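Local atomic coordinates of putative tetR family transcriptional regulator (Streptomyces coelicolor A3, PDB entry 2Q24), a protein that probably binds DNA through a helix-turn-helix motif and regulates transcription. Residues G144-A158 with L178-A190. Sequence-based numbering, arbitrary orientation.
Sequences GEIRSDIRSTDMFAA and LLDLVLDGLRPTA
Leu186 is wedged between Ile146, Ile150 and selenomethionine Met155, its CB lying alongside Ile146 CG2 and its CD2 meeting Ile150 CG1. Met155, bent at chi2 (68°), brings its selenium and CE against Val182; the 3.5 Å from Met155 CE to Val182 CG1 is tighter than usual for carbons. Ile146, Met155 and Leu186 are buried; the solvent side, where Gly185 and Asp149 are exposed and Arg147 partly so, illustrates how polar bonds can fasten a chain end. Arg147 N donates to Leu186 O at 2.8 Å, nearly straight, while Arg147 NH1 reaches Gly185 O at 2.9 Å, in the guanidinium plane. Asp149 takes Arg147 NE on the syn lone pair of OD1 (2.7 Å) and NH2 on OD2, a salt bridge that, with Ile150 CD1 over one face, fixes the guanidinium's rotation. A leucine in place of Arg147 would probably leave Gly185 O without this donor and Asp149 without its countercharge. Pro188 CG merely approaches Gly144 O, and its CD Glu145 O. Within the SbtR-like C-terminal domain, the contact ties the link between helices 125-142 and 152-165 to the C-terminal part of helix 172-185 and what follows; segments 152-158 and 178-185 run nearly antiparallel (162°), with Leu90 of helix 86-106 against Leu186.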
ATOM      1  N   GLY B 144       1.512  -5.282 -26.315  1.00 25.58           N
ATOM      2  CA  GLY B 144       1.838  -4.423 -27.433  1.00 26.59           C
ATOM      3  C   GLY B 144       0.970  -3.187 -27.563  1.00 26.49           C
ATOM      4  O   GLY B 144       0.981  -2.553 -28.616  1.00 27.15           O
ATOM      5  N   GLU B 145       0.227  -2.828 -26.505  1.00 26.03           N
ATOM      6  CA  GLU B 145      -0.746  -1.744 -26.610  1.00 25.88           C
ATOM      7  C   GLU B 145      -0.141  -0.400 -26.258  1.00 26.28           C
ATOM      8  O   GLU B 145      -0.749   0.641 -26.547  1.00 27.33           O
ATOM      9  CB  GLU B 145      -1.962  -2.032 -25.694  1.00 26.14           C
ATOM     10  CG  GLU B 145      -2.822  -3.172 -26.260  1.00 28.75           C
ATOM     11  CD  GLU B 145      -4.028  -3.542 -25.375  1.00 30.84           C
ATOM     12  OE1 GLU B 145      -4.299  -2.836 -24.374  1.00 31.04           O
ATOM     13  OE2 GLU B 145      -4.679  -4.557 -25.688  1.00 34.10           O
ATOM     14  N   ILE B 146       0.984  -0.436 -25.541  1.00 25.23           N
ATOM     15  CA  ILE B 146       1.796   0.754 -25.301  1.00 24.12           C
ATOM     16  C   ILE B 146       3.252   0.432 -25.558  1.00 25.25           C
ATOM     17  O   ILE B 146       3.677  -0.760 -25.569  1.00 23.42           O
ATOM     18  CB  ILE B 146       1.661   1.355 -23.852  1.00 24.51           C
ATOM     19  CG1 ILE B 146       2.119   0.356 -22.787  1.00 23.45           C
ATOM     20  CG2 ILE B 146       0.232   1.905 -23.620  1.00 24.49           C
ATOM     21  CD1 ILE B 146       2.409   1.038 -21.398  1.00 23.01           C
ATOM     22  N   ARG B 147       4.040   1.483 -25.751  1.00 26.10           N
ATOM     23  CA  ARG B 147       5.497   1.360 -25.774  1.00 27.30           C
ATOM     24  C   ARG B 147       5.987   0.797 -24.454  1.00 28.87           C
ATOM     25  O   ARG B 147       5.317   0.883 -23.411  1.00 27.74           O
ATOM     26  CB  ARG B 147       6.154   2.729 -26.027  1.00 27.18           C
ATOM     27  CG  ARG B 147       5.781   3.741 -24.960  1.00 27.13           C
ATOM     28  CD  ARG B 147       5.971   5.193 -25.449  1.00 26.05           C
ATOM     29  NE  ARG B 147       7.408   5.472 -25.698  1.00 26.85           N
ATOM     30  CZ  ARG B 147       7.865   6.664 -26.057  1.00 27.87           C
ATOM     31  NH1 ARG B 147       7.012   7.693 -26.260  1.00 27.51           N
ATOM     32  NH2 ARG B 147       9.182   6.825 -26.230  1.00 25.64           N
ATOM     33  N   SER B 148       7.180   0.220 -24.490  1.00 29.27           N
ATOM     34  CA  SER B 148       7.705  -0.443 -23.289  0.50 30.09           C
ATOM     35  C   SER B 148       8.862   0.336 -22.640  1.00 31.09           C
ATOM     36  O   SER B 148       9.442  -0.120 -21.631  1.00 32.18           O
ATOM     37  CB  SER B 148       8.199  -1.851 -23.643  0.50 30.67           C
ATOM     38  OG  SER B 148       9.238  -1.739 -24.589  0.50 29.49           O
ATOM     39  N   ASP B 149       9.182   1.500 -23.199  1.00 31.32           N
ATOM     40  CA  ASP B 149      10.354   2.247 -22.740  1.00 33.14           C
ATOM     41  C   ASP B 149      10.080   3.452 -21.828  1.00 33.42           C
ATOM     42  O   ASP B 149      10.980   4.272 -21.599  1.00 35.10           O
ATOM     43  CB  ASP B 149      11.162   2.705 -23.949  1.00 32.54           C
ATOM     44  CG  ASP B 149      10.384   3.706 -24.814  1.00 34.94           C
ATOM     45  OD1 ASP B 149       9.155   3.613 -24.801  1.00 31.62           O
ATOM     46  OD2 ASP B 149      10.963   4.560 -25.506  1.00 35.79           O
ATOM     47  N   ILE B 150       8.872   3.572 -21.324  1.00 33.58           N
ATOM     48  CA  ILE B 150       8.591   4.627 -20.342  1.00 33.66           C
ATOM     49  C   ILE B 150       8.689   4.111 -18.910  1.00 35.06           C
ATOM     50  O   ILE B 150       8.243   3.018 -18.624  1.00 36.31           O
ATOM     51  CB  ILE B 150       7.214   5.291 -20.595  1.00 33.26           C
ATOM     52  CG1 ILE B 150       7.154   5.857 -22.008  1.00 31.23           C
ATOM     53  CG2 ILE B 150       6.920   6.358 -19.516  1.00 31.55           C
ATOM     54  CD1 ILE B 150       8.236   6.995 -22.355  1.00 30.09           C
ATOM     55  N   ARG B 151       9.259   4.931 -18.032  1.00 34.93           N
ATOM     56  CA  ARG B 151       9.477   4.611 -16.637  0.50 34.74           C
ATOM     57  C   ARG B 151       8.217   4.947 -15.830  1.00 33.91           C
ATOM     58  O   ARG B 151       7.617   5.983 -16.051  1.00 33.37           O
ATOM     59  CB  ARG B 151      10.681   5.431 -16.109  0.50 35.04           C
ATOM     60  CG  ARG B 151      11.893   5.647 -17.119  0.50 36.71           C
ATOM     61  CD  ARG B 151      13.236   5.772 -16.385  0.50 38.50           C
ATOM     62  NE  ARG B 151      14.379   6.439 -17.056  0.50 36.96           N
ATOM     63  CZ  ARG B 151      14.754   6.358 -18.339  0.50 35.38           C
ATOM     64  NH1 ARG B 151      14.121   5.622 -19.229  0.50 32.56           N
ATOM     65  NH2 ARG B 151      15.822   7.049 -18.742  0.50 40.54           N
ATOM     66  N   SER B 152       7.836   4.076 -14.889  1.00 32.60           N
ATOM     67  CA  SER B 152       6.672   4.351 -14.078  0.50 32.13           C
ATOM     68  C   SER B 152       6.878   5.583 -13.166  1.00 31.83           C
ATOM     69  O   SER B 152       5.923   6.269 -12.856  1.00 30.69           O
ATOM     70  CB  SER B 152       6.221   3.097 -13.298  0.50 32.55           C
ATOM     71  OG  SER B 152       7.320   2.491 -12.661  0.50 31.19           O
ATOM     72  N   THR B 153       8.111   5.877 -12.774  1.00 31.15           N
ATOM     73  CA  THR B 153       8.311   7.082 -11.951  1.00 31.45           C
ATOM     74  C   THR B 153       8.028   8.368 -12.777  1.00 30.04           C
ATOM     75  O   THR B 153       7.603   9.416 -12.247  1.00 28.57           O
ATOM     76  CB  THR B 153       9.691   7.116 -11.303  1.00 32.46           C
ATOM     77  OG1 THR B 153       9.792   8.316 -10.532  1.00 38.74           O
ATOM     78  CG2 THR B 153      10.743   7.106 -12.322  1.00 32.55           C
ATOM     79  N   ASP B 154       8.298   8.274 -14.072  1.00 28.88           N
ATOM     80  CA  ASP B 154       8.029   9.408 -14.957  1.00 29.13           C
ATOM     81  C   ASP B 154       6.536   9.534 -15.192  1.00 27.84           C
ATOM     82  O   ASP B 154       5.983  10.623 -15.185  1.00 27.62           O
ATOM     83  CB  ASP B 154       8.758   9.252 -16.306  1.00 29.11           C
ATOM     84  CG  ASP B 154      10.239   9.475 -16.207  1.00 33.12           C
ATOM     85  OD1 ASP B 154      10.739  10.046 -15.204  1.00 31.67           O
ATOM     86  OD2 ASP B 154      10.913   9.106 -17.180  1.00 35.95           O
HETATM   87  N   MSE B 155       5.855   8.410 -15.389  1.00 28.23           N
HETATM   88  CA  MSE B 155       4.422   8.464 -15.560  1.00 28.44           C
HETATM   89  C   MSE B 155       3.778   9.013 -14.277  1.00 27.34           C
HETATM   90  O   MSE B 155       2.798   9.767 -14.303  1.00 26.03           O
HETATM   91  CB  MSE B 155       3.900   7.060 -15.910  1.00 30.96           C
HETATM   92  CG  MSE B 155       2.475   7.036 -16.252  1.00 33.77           C
HETATM   93 SE   MSE B 155       2.170   8.011 -18.028  1.00 42.79          SE
HETATM   94  CE  MSE B 155       0.270   7.564 -18.017  1.00 37.36           C
ATOM     95  N   PHE B 156       4.305   8.593 -13.123  1.00 26.03           N
ATOM     96  CA  PHE B 156       3.751   9.123 -11.894  1.00 26.17           C
ATOM     97  C   PHE B 156       3.847  10.666 -11.875  1.00 24.34           C
ATOM     98  O   PHE B 156       2.915  11.379 -11.509  1.00 23.54           O
ATOM     99  CB  PHE B 156       4.483   8.514 -10.698  1.00 25.96           C
ATOM    100  CG  PHE B 156       3.912   8.923  -9.357  1.00 30.86           C
ATOM    101  CD1 PHE B 156       3.148   8.006  -8.598  1.00 32.77           C
ATOM    102  CD2 PHE B 156       4.187  10.169  -8.807  1.00 32.18           C
ATOM    103  CE1 PHE B 156       2.681   8.347  -7.334  1.00 30.80           C
ATOM    104  CE2 PHE B 156       3.679  10.530  -7.550  1.00 33.47           C
ATOM    105  CZ  PHE B 156       2.884   9.591  -6.826  1.00 27.89           C
ATOM    106  N   ALA B 157       5.016  11.177 -12.229  1.00 23.84           N
ATOM    107  CA  ALA B 157       5.245  12.632 -12.200  1.00 23.09           C
ATOM    108  C   ALA B 157       4.330  13.344 -13.219  1.00 21.73           C
ATOM    109  O   ALA B 157       3.876  14.434 -12.998  1.00 22.46           O
ATOM    110  CB  ALA B 157       6.688  12.908 -12.536  1.00 24.26           C
ATOM    111  N   ALA B 158       4.101  12.696 -14.348  1.00 23.20           N
ATOM    112  CA  ALA B 158       3.177  13.275 -15.380  1.00 21.98           C
ATOM    113  C   ALA B 158       1.788  13.409 -14.821  1.00 22.82           C
ATOM    114  O   ALA B 158       1.155  14.462 -14.887  1.00 21.58           O
ATOM    115  CB  ALA B 158       3.206  12.346 -16.671  1.00 22.22           C
ATOM    116  N   LEU B 178      -5.582  16.377 -20.902  1.00 23.42           N
ATOM    117  CA  LEU B 178      -4.164  16.107 -20.544  1.00 23.94           C
ATOM    118  C   LEU B 178      -3.900  14.628 -20.344  1.00 25.58           C
ATOM    119  O   LEU B 178      -2.885  14.105 -20.796  1.00 25.33           O
ATOM    120  CB  LEU B 178      -3.805  16.879 -19.271  1.00 23.52           C
ATOM    121  CG  LEU B 178      -3.672  18.397 -19.468  1.00 25.19           C
ATOM    122  CD1 LEU B 178      -3.523  19.033 -18.095  1.00 27.20           C
ATOM    123  CD2 LEU B 178      -2.403  18.717 -20.310  1.00 28.28           C
ATOM    124  N   LEU B 179      -4.824  13.924 -19.678  1.00 25.25           N
ATOM    125  CA  LEU B 179      -4.702  12.475 -19.581  1.00 26.71           C
ATOM    126  C   LEU B 179      -4.636  11.845 -20.972  1.00 26.50           C
ATOM    127  O   LEU B 179      -3.793  10.978 -21.208  1.00 26.44           O
ATOM    128  CB  LEU B 179      -5.840  11.819 -18.754  1.00 27.62           C
ATOM    129  CG  LEU B 179      -5.729  12.013 -17.218  1.00 30.39           C
ATOM    130  CD1 LEU B 179      -6.964  11.412 -16.521  1.00 30.56           C
ATOM    131  CD2 LEU B 179      -4.441  11.381 -16.643  1.00 30.98           C
ATOM    132  N   ASP B 180      -5.479  12.311 -21.887  1.00 26.21           N
ATOM    133  CA  ASP B 180      -5.508  11.754 -23.248  1.00 26.71           C
ATOM    134  C   ASP B 180      -4.146  11.979 -23.932  1.00 24.99           C
ATOM    135  O   ASP B 180      -3.626  11.084 -24.608  1.00 25.56           O
ATOM    136  CB  ASP B 180      -6.623  12.408 -24.052  1.00 26.01           C
ATOM    137  CG  ASP B 180      -8.018  11.873 -23.657  1.00 31.45           C
ATOM    138  OD1 ASP B 180      -8.099  10.866 -22.912  1.00 32.73           O
ATOM    139  OD2 ASP B 180      -9.035  12.483 -24.041  1.00 33.94           O
ATOM    140  N   LEU B 181      -3.583  13.159 -23.733  1.00 24.90           N
ATOM    141  CA  LEU B 181      -2.325  13.542 -24.370  1.00 23.99           C
ATOM    142  C   LEU B 181      -1.216  12.652 -23.849  1.00 24.14           C
ATOM    143  O   LEU B 181      -0.401  12.133 -24.628  1.00 23.40           O
ATOM    144  CB  LEU B 181      -1.984  15.008 -24.097  1.00 24.20           C
ATOM    145  CG  LEU B 181      -0.660  15.532 -24.613  1.00 25.03           C
ATOM    146  CD1 LEU B 181      -0.539  15.430 -26.148  1.00 23.75           C
ATOM    147  CD2 LEU B 181      -0.546  16.977 -24.178  1.00 26.03           C
ATOM    148  N   VAL B 182      -1.195  12.458 -22.534  1.00 24.45           N
ATOM    149  CA  VAL B 182      -0.133  11.600 -21.899  1.00 26.10           C
ATOM    150  C   VAL B 182      -0.264  10.149 -22.357  1.00 25.36           C
ATOM    151  O   VAL B 182       0.729   9.529 -22.738  1.00 24.70           O
ATOM    152  CB  VAL B 182      -0.201  11.695 -20.353  1.00 26.89           C
ATOM    153  CG1 VAL B 182       0.613  10.585 -19.711  1.00 32.05           C
ATOM    154  CG2 VAL B 182       0.330  13.069 -19.924  1.00 29.77           C
ATOM    155  N   LEU B 183      -1.494   9.624 -22.374  1.00 25.24           N
ATOM    156  CA  LEU B 183      -1.712   8.253 -22.856  1.00 25.25           C
ATOM    157  C   LEU B 183      -1.366   8.114 -24.327  1.00 26.37           C
ATOM    158  O   LEU B 183      -0.807   7.082 -24.730  1.00 26.91           O
ATOM    159  CB  LEU B 183      -3.133   7.738 -22.553  1.00 27.44           C
ATOM    160  CG  LEU B 183      -3.349   7.681 -21.011  1.00 28.51           C
ATOM    161  CD1 LEU B 183      -4.821   7.566 -20.741  1.00 33.39           C
ATOM    162  CD2 LEU B 183      -2.591   6.554 -20.372  1.00 32.69           C
ATOM    163  N   ASP B 184      -1.621   9.161 -25.116  1.00 25.02           N
ATOM    164  CA  ASP B 184      -1.174   9.157 -26.525  1.00 25.16           C
ATOM    165  C   ASP B 184       0.355   9.140 -26.677  1.00 24.56           C
ATOM    166  O   ASP B 184       0.872   8.543 -27.633  1.00 23.83           O
ATOM    167  CB  ASP B 184      -1.774  10.314 -27.320  1.00 25.65           C
ATOM    168  CG  ASP B 184      -3.236  10.088 -27.638  1.00 28.86           C
ATOM    169  OD1 ASP B 184      -3.746   8.943 -27.423  1.00 31.89           O
ATOM    170  OD2 ASP B 184      -3.877  11.076 -28.027  1.00 29.32           O
ATOM    171  N   GLY B 185       1.076   9.750 -25.742  1.00 23.03           N
ATOM    172  CA  GLY B 185       2.562   9.668 -25.753  1.00 21.78           C
ATOM    173  C   GLY B 185       3.032   8.210 -25.551  1.00 22.25           C
ATOM    174  O   GLY B 185       4.184   7.885 -25.869  1.00 24.53           O
ATOM    175  N   LEU B 186       2.139   7.348 -25.016  1.00 22.05           N
ATOM    176  CA  LEU B 186       2.494   5.952 -24.733  1.00 24.02           C
ATOM    177  C   LEU B 186       2.278   5.078 -25.961  1.00 25.75           C
ATOM    178  O   LEU B 186       2.631   3.899 -25.950  1.00 27.47           O
ATOM    179  CB  LEU B 186       1.611   5.390 -23.594  1.00 22.30           C
ATOM    180  CG  LEU B 186       1.890   6.052 -22.226  1.00 24.95           C
ATOM    181  CD1 LEU B 186       0.994   5.361 -21.188  1.00 24.55           C
ATOM    182  CD2 LEU B 186       3.372   6.043 -21.806  1.00 26.94           C
ATOM    183  N   ARG B 187       1.699   5.627 -27.026  1.00 27.36           N
ATOM    184  CA  ARG B 187       1.398   4.815 -28.221  1.00 29.92           C
ATOM    185  C   ARG B 187       2.686   4.144 -28.739  1.00 30.56           C
ATOM    186  O   ARG B 187       3.728   4.803 -28.784  1.00 30.44           O
ATOM    187  CB  ARG B 187       0.764   5.704 -29.323  1.00 31.58           C
ATOM    188  CG  ARG B 187      -0.634   6.219 -28.963  1.00 38.57           C
ATOM    189  CD  ARG B 187      -1.343   6.830 -30.241  1.00 42.16           C
ATOM    190  NE  ARG B 187      -1.138   8.278 -30.494  1.00 48.25           N
ATOM    191  CZ  ARG B 187       0.033   8.916 -30.584  1.00 45.62           C
ATOM    192  NH1 ARG B 187       1.155   8.273 -30.360  1.00 50.96           N
ATOM    193  NH2 ARG B 187       0.085  10.236 -30.853  1.00 47.42           N
ATOM    194  N   PRO B 188       2.598   2.845 -29.141  1.00 31.75           N
ATOM    195  CA  PRO B 188       3.665   1.975 -29.692  1.00 33.01           C
ATOM    196  C   PRO B 188       4.091   2.673 -30.987  1.00 32.44           C
ATOM    197  O   PRO B 188       3.246   3.263 -31.658  1.00 33.93           O
ATOM    198  CB  PRO B 188       3.006   0.589 -29.826  1.00 34.34           C
ATOM    199  CG  PRO B 188       1.578   0.850 -29.806  1.00 32.78           C
ATOM    200  CD  PRO B 188       1.311   2.134 -29.088  1.00 32.49           C
ATOM    201  N   THR B 189       5.346   2.477 -31.392  1.00 28.57           N
ATOM    202  CA  THR B 189       5.729   2.493 -32.822  1.00 30.29           C
ATOM    203  C   THR B 189       4.793   1.839 -33.803  1.00 29.71           C
ATOM    204  O   THR B 189       4.277   2.508 -34.727  1.00 34.90           O
ATOM    205  CB  THR B 189       7.200   2.065 -32.965  1.00 28.47           C
ATOM    206  N   ALA B 190       4.565   0.540 -33.571  1.00 34.64           N
ATOM    207  CA  ALA B 190       3.545  -0.199 -34.281  1.00 37.11           C
ATOM    208  C   ALA B 190       2.969  -1.214 -33.318  1.00 38.72           C
ATOM    209  O   ALA B 190       1.756  -1.335 -33.215  1.00 41.39           O
TER